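Local coordinates for rieske iron-sulfur protein soxF (PDB 1JM1) that carries a Rieske-type [2Fe-2S] cluster and probably passes electrons along the respiratory chain of an archaeon, at residues Q22-I25 against G29-V32; N168-S173 against T179-N184. All coordinates share one frame; numbering follows the deposited sequence.

Interaction 1 comes first along the chain and is complete before interaction 2 begins. It joins the last turns of helix 18-28 to the link into strand 32-36. Interaction 2 lies much later, in the long loop between strands 161-167 and 202-203. The two have centres 28 Å apart, on opposite sides of the chain's centre, and their nearest atoms are about 14 Å apart, so they do not touch. Neither coordinates the cluster. Interaction 1 lies away from the cluster site, and the Tyr171 side chain of interaction 2 is about 13 Å from the cluster. Interaction 1 ties a helix end to the following strand, with Cys30 joined to Cys201; interaction 2 folds one loop against itself.

Interaction 1 of 2, residues Q22-I25 against G29-V32; sequences QQQI and GCAV
The side chain of Gln24 reaches across the Cys30 carbonyl, its CG lying 3.6 Å from Cys30 O. The contact is a helix C-terminus ended by a glycine: helix 18-28 stops, the chain reverses, and the link into strand 32-36 folds back beside the last turns. CG of Gln24 is anti to the backbone N (chi1 176°) and the chain stays extended to CD. This carries the amide from the helix to the returning backbone. Its NE2 gives one hydrogen to each of two backbone carbonyls. The bond to Cys30 O is nearly straight, and the one to Val32 O is more bent. Both acceptors lie close to the amide plane, although NE2 stands above the plane of each carbonyl. Two bonds from one nitrogen therefore fix the rotation of a buried amide and satisfy two backbone oxygens.

Gly29 makes the turn. Its phi is positive, at 81°, and at these angles any side chain's first carbon would collide with the carbonyl oxygen of the residue before, which is why glycine suits the place. Its N donates to Ile25 O at 2.9 Å, continuing the helical pattern, and makes a weak bond to Gln24 O. The hydroxyl of Ser28 is hydrogen-bonded to both Gln24 O and Cys30 N, so it bridges the helix end and the link.

Ile25 packs its CG1 against the returning backbone, 3.5 Å from Cys30 O and 4.0 Å from Ala31 CA. Ala51 of helix 49-53 touches both Ile25 and Ala31. The link is also tied to the far end of the chain, because Cys30 forms a disulfide with Cys201. Pro199 touches both Gln24 and Cys30. The sulfur itself, Cys30 SG, sits 3.6 Å from Gln24 NE2.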
loop_
_atom_site.group_PDB
_atom_site.type_symbol
_atom_site.label_atom_id
_atom_site.label_comp_id
_atom_site.label_asym_id
_atom_site.label_seq_id
_atom_site.Cartn_x
_atom_site.Cartn_y
_atom_site.Cartn_z
ATOM N N GLN A 22 4.437 14.634 -6.428
ATOM C CA GLN A 22 5.751 15.156 -6.831
ATOM C C GLN A 22 6.221 16.353 -6.058
ATOM O O GLN A 22 7.396 16.450 -5.730
ATOM C CB GLN A 22 5.679 15.464 -8.371
ATOM C CG GLN A 22 5.370 14.322 -9.334
ATOM N N GLN A 23 5.304 17.257 -5.742
ATOM C CA GLN A 23 5.697 18.433 -4.949
ATOM C C GLN A 23 6.169 17.991 -3.603
ATOM O O GLN A 23 7.112 18.590 -3.020
ATOM C CB GLN A 23 4.622 19.487 -4.916
ATOM C CG GLN A 23 4.940 20.731 -4.014
ATOM C CD GLN A 23 6.169 21.522 -4.453
ATOM O OE1 GLN A 23 6.540 21.711 -5.607
ATOM N NE2 GLN A 23 6.919 21.948 -3.448
ATOM N N GLN A 24 5.498 17.000 -2.978
ATOM C CA GLN A 24 5.922 16.558 -1.703
ATOM C C GLN A 24 7.316 15.954 -1.787
ATOM O O GLN A 24 8.225 16.210 -0.938
ATOM C CB GLN A 24 4.891 15.486 -1.170
ATOM C CG GLN A 24 5.412 14.937 0.177
ATOM C CD GLN A 24 4.411 13.930 0.714
ATOM O OE1 GLN A 24 3.311 14.268 1.173
ATOM N NE2 GLN A 24 4.807 12.669 0.674
ATOM N N ILE A 25 7.591 15.116 -2.799
ATOM C CA ILE A 25 8.896 14.529 -2.938
ATOM C C ILE A 25 9.952 15.598 -3.146
ATOM O O ILE A 25 10.997 15.587 -2.502
ATOM C CB ILE A 25 8.894 13.510 -4.096
ATOM C CG1 ILE A 25 8.030 12.318 -3.748
ATOM C CG2 ILE A 25 10.360 13.114 -4.495
ATOM C CD1 ILE A 25 7.734 11.380 -4.921
ATOM N N GLY A 29 11.337 15.432 0.376
ATOM C CA GLY A 29 11.992 14.166 0.205
ATOM C C GLY A 29 11.102 12.991 0.599
ATOM O O GLY A 29 11.619 11.842 0.506
ATOM N N CYS A 30 9.895 13.186 0.971
ATOM C CA CYS A 30 9.044 12.113 1.495
ATOM C C CYS A 30 8.293 11.442 0.353
ATOM O O CYS A 30 7.509 12.080 -0.296
ATOM C CB CYS A 30 8.109 12.701 2.531
ATOM S SG CYS A 30 7.044 11.479 3.279
ATOM N N ALA A 31 8.606 10.125 0.119
ATOM C CA ALA A 31 8.028 9.373 -1.003
ATOM C C ALA A 31 6.842 8.557 -0.636
ATOM O O ALA A 31 6.399 7.716 -1.459
ATOM C CB ALA A 31 9.109 8.457 -1.586
ATOM N N VAL A 32 6.279 8.740 0.564
ATOM C CA VAL A 32 5.131 7.988 1.073
ATOM C C VAL A 32 4.005 8.970 1.312
ATOM O O VAL A 32 4.220 10.065 1.838
ATOM C CB VAL A 32 5.551 7.306 2.447
ATOM C CG1 VAL A 32 4.470 6.628 3.103
ATOM C CG2 VAL A 32 6.720 6.312 2.133
#

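Interaction 2 of 2, residues N168-S173 against T179-N184; sequences NAPYFS and TTPQDN
Asn184 reaches over the ring of Tyr171 as its side chain runs toward the backbone of 168-173. Its CB is 4.0 Å from both CD1 and CE1 of Tyr171. Next, CG sits over the same ring face, 3.5 Å from Tyr171 CD1. The amide then divides. OD1 accepts from Tyr171 N at 2.8 Å in an almost straight bond (176°), in the carbonyl plane and on a lone pair. ND2 donates to Ala169 O at 3.1 Å, with a more bent geometry, while lying over the centre of the Tyr171 ring. Amide and ring are stacked, their planes 18° apart. The far end of the ring is held too, by a hydrogen bond between Tyr171 OH and Tyr37 O.

Asn184 belongs to a short 3-10 segment, 181-184, in the long loop before strand 202-203. An ST motif begins it: Thr180 OG1 accepts from Asp183 N. The carboxylate of Asp183 also folds back, and its OD2 accepts a hydrogen bond from Thr179 N at 2.8 Å through the anti lone pair.

With an alanine here instead of Asn184, Tyr171 N would probably lose its acceptor, Ala169 O would keep Thr167 OG1 but have one donor fewer, and the tyrosine ring would lose the stacked amide.

Beside the amide, two prolines lie where the backbones come closest. CB of Pro170 rests 3.4 Å from Thr180 O, and Pro181 CG meets Ala169 N at 3.9 Å. On the carbonyl side of Pro170, its O is hydrogen-bonded to Arg146 NH1.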
loop_
_atom_site.group_PDB
_atom_site.type_symbol
_atom_site.label_atom_id
_atom_site.label_comp_id
_atom_site.label_asym_id
_atom_site.label_seq_id
_atom_site.Cartn_x
_atom_site.Cartn_y
_atom_site.Cartn_z
ATOM N N ASN A 168 -5.778 -6.340 -3.922
ATOM C CA ASN A 168 -5.519 -7.698 -4.377
ATOM C C ASN A 168 -5.870 -8.749 -3.347
ATOM O O ASN A 168 -5.844 -9.951 -3.654
ATOM C CB ASN A 168 -4.082 -7.902 -4.841
ATOM C CG ASN A 168 -3.052 -7.783 -3.726
ATOM O OD1 ASN A 168 -3.381 -7.292 -2.624
ATOM N ND2 ASN A 168 -1.826 -8.180 -4.004
ATOM N N ALA A 169 -6.230 -8.347 -2.116
ATOM C CA ALA A 169 -6.430 -9.260 -0.997
ATOM C C ALA A 169 -7.190 -8.562 0.066
ATOM O O ALA A 169 -7.170 -7.300 0.168
ATOM C CB ALA A 169 -5.072 -9.692 -0.471
ATOM N N PRO A 170 -7.819 -9.301 0.971
ATOM C CA PRO A 170 -8.401 -8.699 2.188
ATOM C C PRO A 170 -7.309 -8.164 3.094
ATOM O O PRO A 170 -6.215 -8.738 3.222
ATOM C CB PRO A 170 -9.095 -9.903 2.866
ATOM C CG PRO A 170 -8.306 -11.103 2.375
ATOM C CD PRO A 170 -7.974 -10.774 0.952
ATOM N N TYR A 171 -7.638 -7.086 3.779
ATOM C CA TYR A 171 -6.811 -6.559 4.862
ATOM C C TYR A 171 -6.860 -7.512 6.061
ATOM O O TYR A 171 -7.635 -8.489 6.097
ATOM C CB TYR A 171 -7.340 -5.184 5.262
ATOM C CG TYR A 171 -7.317 -4.125 4.187
ATOM C CD1 TYR A 171 -8.212 -3.071 4.249
ATOM C CD2 TYR A 171 -6.421 -4.124 3.128
ATOM C CE1 TYR A 171 -8.218 -2.073 3.315
ATOM C CE2 TYR A 171 -6.426 -3.109 2.174
ATOM C CZ TYR A 171 -7.324 -2.084 2.263
ATOM O OH TYR A 171 -7.292 -1.112 1.302
ATOM N N PHE A 172 -6.022 -7.235 7.046
ATOM C CA PHE A 172 -6.023 -7.968 8.297
ATOM C C PHE A 172 -7.423 -8.126 8.845
ATOM O O PHE A 172 -8.191 -7.179 8.938
ATOM C CB PHE A 172 -5.151 -7.177 9.288
ATOM C CG PHE A 172 -5.137 -7.787 10.682
ATOM C CD1 PHE A 172 -4.480 -8.985 10.934
ATOM C CD2 PHE A 172 -5.797 -7.135 11.724
ATOM C CE1 PHE A 172 -4.474 -9.549 12.210
ATOM C CE2 PHE A 172 -5.771 -7.694 13.027
ATOM C CZ PHE A 172 -5.134 -8.872 13.217
ATOM N N SER A 173 -7.723 -9.336 9.313
ATOM C CA SER A 173 -9.002 -9.625 9.981
ATOM C C SER A 173 -8.838 -9.376 11.470
ATOM O O SER A 173 -8.131 -10.100 12.163
ATOM C CB SER A 173 -9.388 -11.096 9.791
ATOM O OG SER A 173 -9.764 -11.381 8.454
ATOM N N THR A 179 -12.323 -12.413 4.045
ATOM C CA THR A 179 -11.836 -13.580 3.307
ATOM C C THR A 179 -11.797 -13.335 1.796
ATOM O O THR A 179 -11.403 -14.230 1.058
ATOM C CB THR A 179 -12.653 -14.847 3.599
ATOM O OG1 THR A 179 -13.958 -14.639 3.205
ATOM C CG2 THR A 179 -12.645 -15.089 5.127
ATOM N N THR A 180 -12.171 -12.218 1.326
ATOM C CA THR A 180 -12.106 -11.806 -0.098
ATOM C C THR A 180 -11.670 -10.367 -0.096
ATOM O O THR A 180 -11.853 -9.653 0.887
ATOM C CB THR A 180 -13.479 -11.895 -0.808
ATOM O OG1 THR A 180 -14.311 -10.867 -0.237
ATOM C CG2 THR A 180 -14.125 -13.234 -0.666
ATOM N N PRO A 181 -11.143 -9.862 -1.229
ATOM C CA PRO A 181 -10.819 -8.428 -1.261
ATOM C C PRO A 181 -12.012 -7.540 -0.895
ATOM O O PRO A 181 -11.873 -6.577 -0.165
ATOM C CB PRO A 181 -10.363 -8.243 -2.714
ATOM C CG PRO A 181 -9.794 -9.604 -3.085
ATOM C CD PRO A 181 -10.747 -10.570 -2.447
ATOM N N GLN A 182 -13.204 -7.893 -1.413
ATOM C CA GLN A 182 -14.393 -7.073 -1.190
ATOM C C GLN A 182 -14.841 -7.043 0.244
ATOM O O GLN A 182 -15.562 -6.113 0.637
ATOM C CB GLN A 182 -15.549 -7.543 -2.106
ATOM C CG GLN A 182 -15.315 -7.252 -3.601
ATOM C CD GLN A 182 -14.520 -8.347 -4.306
ATOM O OE1 GLN A 182 -14.022 -9.293 -3.731
ATOM N NE2 GLN A 182 -14.455 -8.198 -5.633
ATOM N N ASP A 183 -14.370 -7.977 1.087
ATOM C CA ASP A 183 -14.612 -7.870 2.527
ATOM C C ASP A 183 -13.922 -6.649 3.131
ATOM O O ASP A 183 -14.206 -6.317 4.287
ATOM C CB ASP A 183 -14.256 -9.156 3.222
ATOM C CG ASP A 183 -15.249 -10.273 2.976
ATOM O OD1 ASP A 183 -16.397 -9.984 2.502
ATOM O OD2 ASP A 183 -14.850 -11.408 3.272
ATOM N N ASN A 184 -13.049 -5.984 2.412
ATOM C CA ASN A 184 -12.515 -4.698 2.861
ATOM C C ASN A 184 -13.597 -3.625 2.903
ATOM O O ASN A 184 -13.396 -2.599 3.560
ATOM C CB ASN A 184 -11.352 -4.272 2.003
ATOM C CG ASN A 184 -10.168 -5.171 2.195
ATOM O OD1 ASN A 184 -10.041 -5.808 3.241
ATOM N ND2 ASN A 184 -9.250 -5.201 1.225
#